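Local coordinates for protein putative xanthine dehydrogenase YAGS fad-binding subunit (Escherichia coli, PDB 5G5G) that probably oxidises aldehydes to carboxylic acids as the large subunit of a periplasmic aldehyde oxidase, carrying a dioxothiomolybdenum centre and pterin cytosine dinucleotide, at residues C[247-252]-C[277-282]; C[651-654]-C[658-661]. One frame throughout, in Å; residues are numbered along the deposited sequence.

Contact 1 (247-252 with 277-282) and contact 2 (651-654 with 658-661) are both largely buried, with centres 16 Å apart, and they hold different elements of the chain. Contact 1 lies nearer the chain's centre, joins the start of helix 250-262 to the end of helix 275-278, and touches no other subunit. Contact 2 folds one irregular loop on itself, keeps G658 partly exposed, and is reached by both partner chains. Water and a guanidinium dominate the first, a side-chain amide the second. Yet the two meet: N277 OD1 probably accepts a hydrogen bond from F651 N at 2.9 Å, and the H281 and F651 rings stack edge-to-face.

Contact 1 of 2, residues C[247-252]-C[277-282]; sequences FLRSDA and NNTTHR
R249, the N-cap residue of helix 250-262, lies across T279 and T280, where the chain leaves helix 275-278, so one helix start meets another helix end inside the molybdopterin cofactor-binding region. The nonpolar part is carried by threonine methyl and methine groups. Bent at chi2 (-109°) and again at chi3, the arginine crosses both threonines at about a right angle. Its CD lies 3.8 Å from T279 CB, and T280 CG2 covers one guanidinium face, 3.6 Å from R249 NH1 and displaced toward the rim. T279 is itself held by OG1, bonded back to I275 O, and the T280 side chain is about 9 Å from the dioxothiomolybdenum ion.

The direct polar link is a hydrogen bond from S250 OG to N278 OD1, 3.0 Å long, the donor tilted 26° from the carbonyl plane; S250 has two conformers, so its permanence is doubtful. The other end of that amide, N278 ND2, is taken by H109 O.

Two waters do the remaining bridging. One accepts from R249 NE and from S250 N, in the first turn of the helix, and donates to N278 OD1 at 2.7 Å. The second sits at the guanidinium edge, in its plane, accepting from R249 NH2 at 2.9 Å and donating to N278 O at 2.7 Å.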
ATOM      1  N   PHE C 247      -3.884 -16.511   6.035  1.00 11.13           N
ATOM      2  CA  PHE C 247      -4.869 -17.530   5.862  1.00 11.83           C
ATOM      3  C   PHE C 247      -5.094 -17.856   4.385  1.00 12.15           C
ATOM      4  O   PHE C 247      -4.864 -17.037   3.484  1.00 11.99           O
ATOM      5  CB  PHE C 247      -6.187 -17.034   6.465  1.00 12.26           C
ATOM      6  CG  PHE C 247      -6.014 -16.360   7.793  1.00 12.81           C
ATOM      7  CD1 PHE C 247      -5.497 -17.058   8.849  1.00 13.50           C
ATOM      8  CD2 PHE C 247      -6.341 -14.999   7.953  1.00 12.93           C
ATOM      9  CE1 PHE C 247      -5.317 -16.443  10.090  1.00 14.69           C
ATOM     10  CE2 PHE C 247      -6.151 -14.392   9.189  1.00 13.70           C
ATOM     11  CZ  PHE C 247      -5.638 -15.108  10.245  1.00 13.95           C
ATOM     12  N   LEU C 248      -5.646 -19.011   4.148  1.00 12.36           N
ATOM     13  CA  LEU C 248      -6.192 -19.355   2.814  1.00 12.92           C
ATOM     14  C   LEU C 248      -7.194 -18.311   2.301  1.00 12.95           C
ATOM     15  O   LEU C 248      -8.170 -17.970   3.017  1.00 13.40           O
ATOM     16  CB  LEU C 248      -6.892 -20.701   2.917  1.00 13.10           C
ATOM     17  CG  LEU C 248      -7.184 -21.398   1.587  1.00 13.45           C
ATOM     18  CD1 LEU C 248      -5.856 -21.905   1.043  1.00 13.69           C
ATOM     19  CD2 LEU C 248      -8.147 -22.522   1.865  1.00 13.84           C
ATOM     20  N   ARG C 249      -6.990 -17.841   1.051  1.00 12.39           N
ATOM     21  CA  ARG C 249      -7.918 -16.915   0.412  1.00 12.56           C
ATOM     22  C   ARG C 249      -8.476 -17.536  -0.914  1.00 12.87           C
ATOM     23  O   ARG C 249      -8.097 -18.643  -1.304  1.00 12.72           O
ATOM     24  CB  ARG C 249      -7.206 -15.603   0.141  1.00 12.30           C
ATOM     25  CG  ARG C 249      -6.634 -14.935   1.389  1.00 12.85           C
ATOM     26  CD  ARG C 249      -7.397 -13.658   1.814  1.00 13.02           C
ATOM     27  NE  ARG C 249      -8.755 -13.967   2.175  1.00 14.01           N
ATOM     28  CZ  ARG C 249      -9.170 -14.384   3.371  1.00 14.88           C
ATOM     29  NH1 ARG C 249      -8.317 -14.544   4.376  1.00 14.81           N
ATOM     30  NH2 ARG C 249     -10.447 -14.659   3.560  1.00 14.70           N
ATOM     31  N   SER C 250      -9.382 -16.799  -1.560  1.00 13.30           N
ATOM     32  CA  SER C 250     -10.164 -17.304  -2.680  0.50 13.58           C
ATOM     33  C   SER C 250      -9.271 -17.715  -3.870  1.00 14.14           C
ATOM     34  O   SER C 250      -9.633 -18.614  -4.637  1.00 14.72           O
ATOM     35  CB  SER C 250     -11.190 -16.265  -3.105  0.50 13.63           C
ATOM     36  OG  SER C 250     -10.573 -15.040  -3.497  0.50 12.68           O
ATOM     37  N   ASP C 251      -8.135 -17.024  -4.046  1.00 14.35           N
ATOM     38  CA  ASP C 251      -7.220 -17.375  -5.174  1.00 14.49           C
ATOM     39  C   ASP C 251      -6.742 -18.853  -5.138  1.00 14.55           C
ATOM     40  O   ASP C 251      -6.646 -19.528  -6.168  1.00 14.30           O
ATOM     41  CB  ASP C 251      -5.997 -16.460  -5.211  1.00 14.90           C
ATOM     42  CG  ASP C 251      -5.169 -16.527  -3.914  1.00 15.16           C
ATOM     43  OD1 ASP C 251      -5.771 -16.336  -2.829  1.00 14.95           O
ATOM     44  OD2 ASP C 251      -3.934 -16.799  -3.995  1.00 15.93           O
ATOM     45  N   ALA C 252      -6.336 -19.290  -3.958  1.00 14.43           N
ATOM     46  CA  ALA C 252      -5.810 -20.625  -3.727  1.00 14.57           C
ATOM     47  C   ALA C 252      -6.892 -21.693  -3.941  1.00 15.06           C
ATOM     48  O   ALA C 252      -6.679 -22.700  -4.629  1.00 14.31           O
ATOM     49  CB  ALA C 252      -5.255 -20.679  -2.318  1.00 14.90           C
ATOM     50  N   ASN C 277     -12.415  -5.519  -0.556  1.00 11.54           N
ATOM     51  CA  ASN C 277     -13.655  -6.162  -0.143  1.00 11.96           C
ATOM     52  C   ASN C 277     -13.631  -7.688  -0.190  1.00 12.07           C
ATOM     53  O   ASN C 277     -14.312  -8.315   0.613  1.00 12.25           O
ATOM     54  CB  ASN C 277     -14.898  -5.628  -0.904  1.00 12.12           C
ATOM     55  CG  ASN C 277     -15.221  -4.207  -0.575  1.00 12.34           C
ATOM     56  OD1 ASN C 277     -15.852  -3.909   0.454  1.00 12.90           O
ATOM     57  ND2 ASN C 277     -14.773  -3.313  -1.400  1.00 12.11           N
ATOM     58  N   ASN C 278     -12.873  -8.304  -1.123  1.00 11.93           N
ATOM     59  CA  ASN C 278     -12.856  -9.778  -1.195  1.00 12.47           C
ATOM     60  C   ASN C 278     -12.135 -10.412  -0.012  1.00 12.24           C
ATOM     61  O   ASN C 278     -12.556 -11.474   0.464  1.00 12.57           O
ATOM     62  CB  ASN C 278     -12.195 -10.291  -2.486  1.00 12.51           C
ATOM     63  CG  ASN C 278     -12.115 -11.794  -2.508  1.00 13.31           C
ATOM     64  OD1 ASN C 278     -11.080 -12.381  -2.204  1.00 13.71           O
ATOM     65  ND2 ASN C 278     -13.265 -12.437  -2.819  1.00 14.86           N
ATOM     66  N   THR C 279     -11.056  -9.767   0.444  1.00 12.23           N
ATOM     67  CA  THR C 279     -10.156 -10.386   1.405  1.00 12.13           C
ATOM     68  C   THR C 279     -10.524  -9.878   2.811  1.00 12.65           C
ATOM     69  O   THR C 279     -11.691  -9.737   3.099  1.00 14.47           O
ATOM     70  CB  THR C 279      -8.680 -10.192   1.081  1.00 11.39           C
ATOM     71  OG1 THR C 279      -8.248  -8.821   1.134  1.00 10.93           O
ATOM     72  CG2 THR C 279      -8.396 -10.698  -0.345  1.00 11.43           C
ATOM     73  N   THR C 280      -9.539  -9.648   3.671  1.00 11.98           N
ATOM     74  CA  THR C 280      -9.830  -9.204   5.020  1.00 12.12           C
ATOM     75  C   THR C 280      -9.352  -7.755   5.214  1.00 12.04           C
ATOM     76  O   THR C 280      -8.595  -7.225   4.395  1.00 11.63           O
ATOM     77  CB  THR C 280      -9.152 -10.089   6.053  1.00 12.14           C
ATOM     78  OG1 THR C 280      -7.736  -9.971   5.978  1.00 11.88           O
ATOM     79  CG2 THR C 280      -9.540 -11.537   5.842  1.00 12.50           C
ATOM     80  N   HIS C 281      -9.802  -7.189   6.321  1.00 11.77           N
ATOM     81  CA  HIS C 281      -9.427  -5.868   6.720  1.00 11.48           C
ATOM     82  C   HIS C 281      -9.268  -5.758   8.254  1.00 11.17           C
ATOM     83  O   HIS C 281      -9.879  -6.505   8.940  1.00 11.50           O
ATOM     84  CB  HIS C 281     -10.544  -4.851   6.360  1.00 11.89           C
ATOM     85  CG  HIS C 281     -11.874  -5.176   6.969  1.00 12.53           C
ATOM     86  ND1 HIS C 281     -12.339  -4.572   8.110  1.00 13.18           N
ATOM     87  CD2 HIS C 281     -12.823  -6.070   6.608  1.00 12.22           C
ATOM     88  CE1 HIS C 281     -13.502  -5.090   8.440  1.00 12.82           C
ATOM     89  NE2 HIS C 281     -13.821  -5.999   7.541  1.00 14.19           N
ATOM     90  N   ARG C 282      -8.456  -4.829   8.715  1.00 10.92           N
ATOM     91  CA  ARG C 282      -8.482  -4.542  10.147  1.00 11.43           C
ATOM     92  C   ARG C 282      -9.894  -4.004  10.489  1.00 12.17           C
ATOM     93  O   ARG C 282     -10.320  -3.087   9.859  1.00 12.27           O
ATOM     94  CB  ARG C 282      -7.455  -3.509  10.581  1.00 11.38           C
ATOM     95  CG  ARG C 282      -7.388  -3.415  12.113  1.00 11.81           C
ATOM     96  CD  ARG C 282      -6.580  -2.236  12.650  1.00 12.13           C
ATOM     97  NE  ARG C 282      -5.222  -2.154  12.115  1.00 11.98           N
ATOM     98  CZ  ARG C 282      -4.153  -2.866  12.524  1.00 11.42           C
ATOM     99  NH1 ARG C 282      -4.268  -3.895  13.346  1.00 11.60           N
ATOM    100  NH2 ARG C 282      -2.971  -2.651  11.951  1.00 11.50           N
TER
HETATM  101  O   HOH W   1     -12.304 -13.971   1.500  1.00 14.05           O
HETATM  102  O   HOH W   2     -10.405 -14.322  -0.392  1.00 14.27           O

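Contact 2 of 2, residues C[651-654]-C[658-661]; sequences FVNH and GYEV
N653 reaches over to G658 with its amide, and Y659, next along, turns its ring off to one side of that meeting. The bond runs from N653 ND2 to G658 O at 3.0 Å, with an N-H...O angle of 160°. Seen from the asparagine it is well aligned, since the acceptor lies in the amide plane; seen from the glycine it is not, because ND2 stands well above the carbonyl plane, away from the lone-pair directions. A chi1 of 58°, with CG lodged between the backbone N and the carbonyl carbon, places the amide so that ND2 meets G658 O. The backbones themselves lie close, N653 CA 4.6 Å from G658 CA, which leaves N653 CB 3.6 Å from G658 O.

Three bonds fix the rotation of this amide: ND2 gives a second bond to E641 O, while OD1 accepts from A643 N. N653 is the centre of an inverse gamma turn, closed by a weak bond from H654 N to V652 O at 3.0 Å.

Y659 meets N653 through its CB, 3.6 Å from N653 O and 4.1 Å from N653 ND2. Its phenol leads away from N653 (chi1 -178°, CG opposite the backbone N), and its OH is hydrogen-bonded to E640 OE1 and S186 N. At the end of the turn, H654 NE2 bonds an acidic side chain of a neighbouring subunit, and V661 O a basic one of the same subunit.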
ATOM      1  N   PHE C 651     -16.795  -1.308   1.243  1.00 14.20           N
ATOM      2  CA  PHE C 651     -15.757  -0.323   1.278  1.00 14.01           C
ATOM      3  C   PHE C 651     -15.643   0.336  -0.084  1.00 14.37           C
ATOM      4  O   PHE C 651     -15.303  -0.320  -1.071  1.00 13.78           O
ATOM      5  CB  PHE C 651     -14.394  -0.950   1.699  1.00 13.14           C
ATOM      6  CG  PHE C 651     -14.448  -1.708   3.003  1.00 13.23           C
ATOM      7  CD1 PHE C 651     -14.943  -1.111   4.171  1.00 13.39           C
ATOM      8  CD2 PHE C 651     -13.973  -3.001   3.089  1.00 13.38           C
ATOM      9  CE1 PHE C 651     -14.943  -1.824   5.363  1.00 13.70           C
ATOM     10  CE2 PHE C 651     -14.006  -3.732   4.273  1.00 13.61           C
ATOM     11  CZ  PHE C 651     -14.492  -3.128   5.421  1.00 13.08           C
ATOM     12  N   VAL C 652     -15.872   1.644  -0.122  1.00 14.72           N
ATOM     13  CA  VAL C 652     -16.058   2.392  -1.394  1.00 15.08           C
ATOM     14  C   VAL C 652     -14.765   2.634  -2.172  1.00 15.25           C
ATOM     15  O   VAL C 652     -14.718   2.446  -3.374  1.00 14.16           O
ATOM     16  CB  VAL C 652     -16.780   3.734  -1.127  1.00 15.76           C
ATOM     17  CG1 VAL C 652     -16.909   4.593  -2.369  1.00 16.39           C
ATOM     18  CG2 VAL C 652     -18.184   3.524  -0.566  1.00 16.38           C
ATOM     19  N   ASN C 653     -13.720   3.054  -1.453  1.00 14.33           N
ATOM     20  CA  ASN C 653     -12.488   3.444  -2.044  1.00 14.76           C
ATOM     21  C   ASN C 653     -11.585   2.241  -2.130  1.00 15.26           C
ATOM     22  O   ASN C 653     -10.513   2.182  -1.494  1.00 15.43           O
ATOM     23  CB  ASN C 653     -11.856   4.615  -1.230  1.00 14.90           C
ATOM     24  CG  ASN C 653     -11.622   4.264   0.205  1.00 14.74           C
ATOM     25  OD1 ASN C 653     -12.343   3.464   0.816  1.00 15.10           O
ATOM     26  ND2 ASN C 653     -10.575   4.819   0.742  1.00 14.90           N
ATOM     27  N   HIS C 654     -11.956   1.300  -3.000  1.00 15.02           N
ATOM     28  CA  HIS C 654     -11.370  -0.033  -2.947  1.00 15.00           C
ATOM     29  C   HIS C 654     -10.310  -0.328  -4.004  1.00 15.74           C
ATOM     30  O   HIS C 654     -10.388  -1.300  -4.705  1.00 16.58           O
ATOM     31  CB  HIS C 654     -12.444  -1.131  -2.890  1.00 15.22           C
ATOM     32  CG  HIS C 654     -13.426  -1.131  -4.031  1.00 15.16           C
ATOM     33  ND1 HIS C 654     -13.143  -1.653  -5.272  1.00 15.11           N
ATOM     34  CD2 HIS C 654     -14.724  -0.741  -4.087  1.00 15.69           C
ATOM     35  CE1 HIS C 654     -14.204  -1.565  -6.054  1.00 15.27           C
ATOM     36  NE2 HIS C 654     -15.185  -1.024  -5.351  1.00 15.26           N
ATOM     37  N   GLY C 658      -7.661   5.037  -4.399  1.00 17.10           N
ATOM     38  CA  GLY C 658      -8.651   5.488  -3.434  1.00 16.44           C
ATOM     39  C   GLY C 658      -8.259   5.318  -1.950  1.00 15.41           C
ATOM     40  O   GLY C 658      -8.625   6.154  -1.090  1.00 16.62           O
ATOM     41  N   TYR C 659      -7.629   4.191  -1.637  1.00 13.88           N
ATOM     42  CA  TYR C 659      -7.135   3.916  -0.272  1.00 13.68           C
ATOM     43  C   TYR C 659      -5.700   4.340  -0.268  1.00 13.78           C
ATOM     44  O   TYR C 659      -4.864   3.703  -0.934  1.00 14.80           O
ATOM     45  CB  TYR C 659      -7.282   2.450   0.058  1.00 13.64           C
ATOM     46  CG  TYR C 659      -6.819   2.115   1.500  1.00 13.01           C
ATOM     47  CD1 TYR C 659      -5.465   1.827   1.788  1.00 13.10           C
ATOM     48  CD2 TYR C 659      -7.728   2.111   2.544  1.00 12.88           C
ATOM     49  CE1 TYR C 659      -5.054   1.503   3.079  1.00 12.49           C
ATOM     50  CE2 TYR C 659      -7.355   1.785   3.808  1.00 12.90           C
ATOM     51  CZ  TYR C 659      -6.009   1.471   4.084  1.00 12.61           C
ATOM     52  OH  TYR C 659      -5.627   1.155   5.375  1.00 12.32           O
ATOM     53  N   GLU C 660      -5.384   5.395   0.488  1.00 14.36           N
ATOM     54  CA  GLU C 660      -4.126   6.069   0.309  1.00 15.40           C
ATOM     55  C   GLU C 660      -3.119   5.611   1.322  1.00 13.84           C
ATOM     56  O   GLU C 660      -3.337   5.766   2.528  1.00 13.46           O
ATOM     57  CB  GLU C 660      -4.268   7.592   0.376  1.00 18.04           C
ATOM     58  CG  GLU C 660      -5.156   8.162  -0.694  1.00 22.64           C
ATOM     59  CD  GLU C 660      -5.293   9.682  -0.603  1.00 28.55           C
ATOM     60  OE1 GLU C 660      -4.688  10.310   0.302  1.00 35.54           O
ATOM     61  OE2 GLU C 660      -6.023  10.254  -1.429  1.00 36.55           O
ATOM     62  N   VAL C 661      -2.003   5.085   0.809  1.00 13.03           N
ATOM     63  CA  VAL C 661      -0.844   4.729   1.612  1.00 12.19           C
ATOM     64  C   VAL C 661       0.268   5.706   1.368  1.00 12.02           C
ATOM     65  O   VAL C 661       0.255   6.436   0.396  1.00 12.18           O
ATOM     66  CB  VAL C 661      -0.354   3.296   1.363  1.00 13.27           C
ATOM     67  CG1 VAL C 661      -1.507   2.342   1.623  1.00 13.80           C
ATOM     68  CG2 VAL C 661       0.274   3.130  -0.035  1.00 13.48           C
TER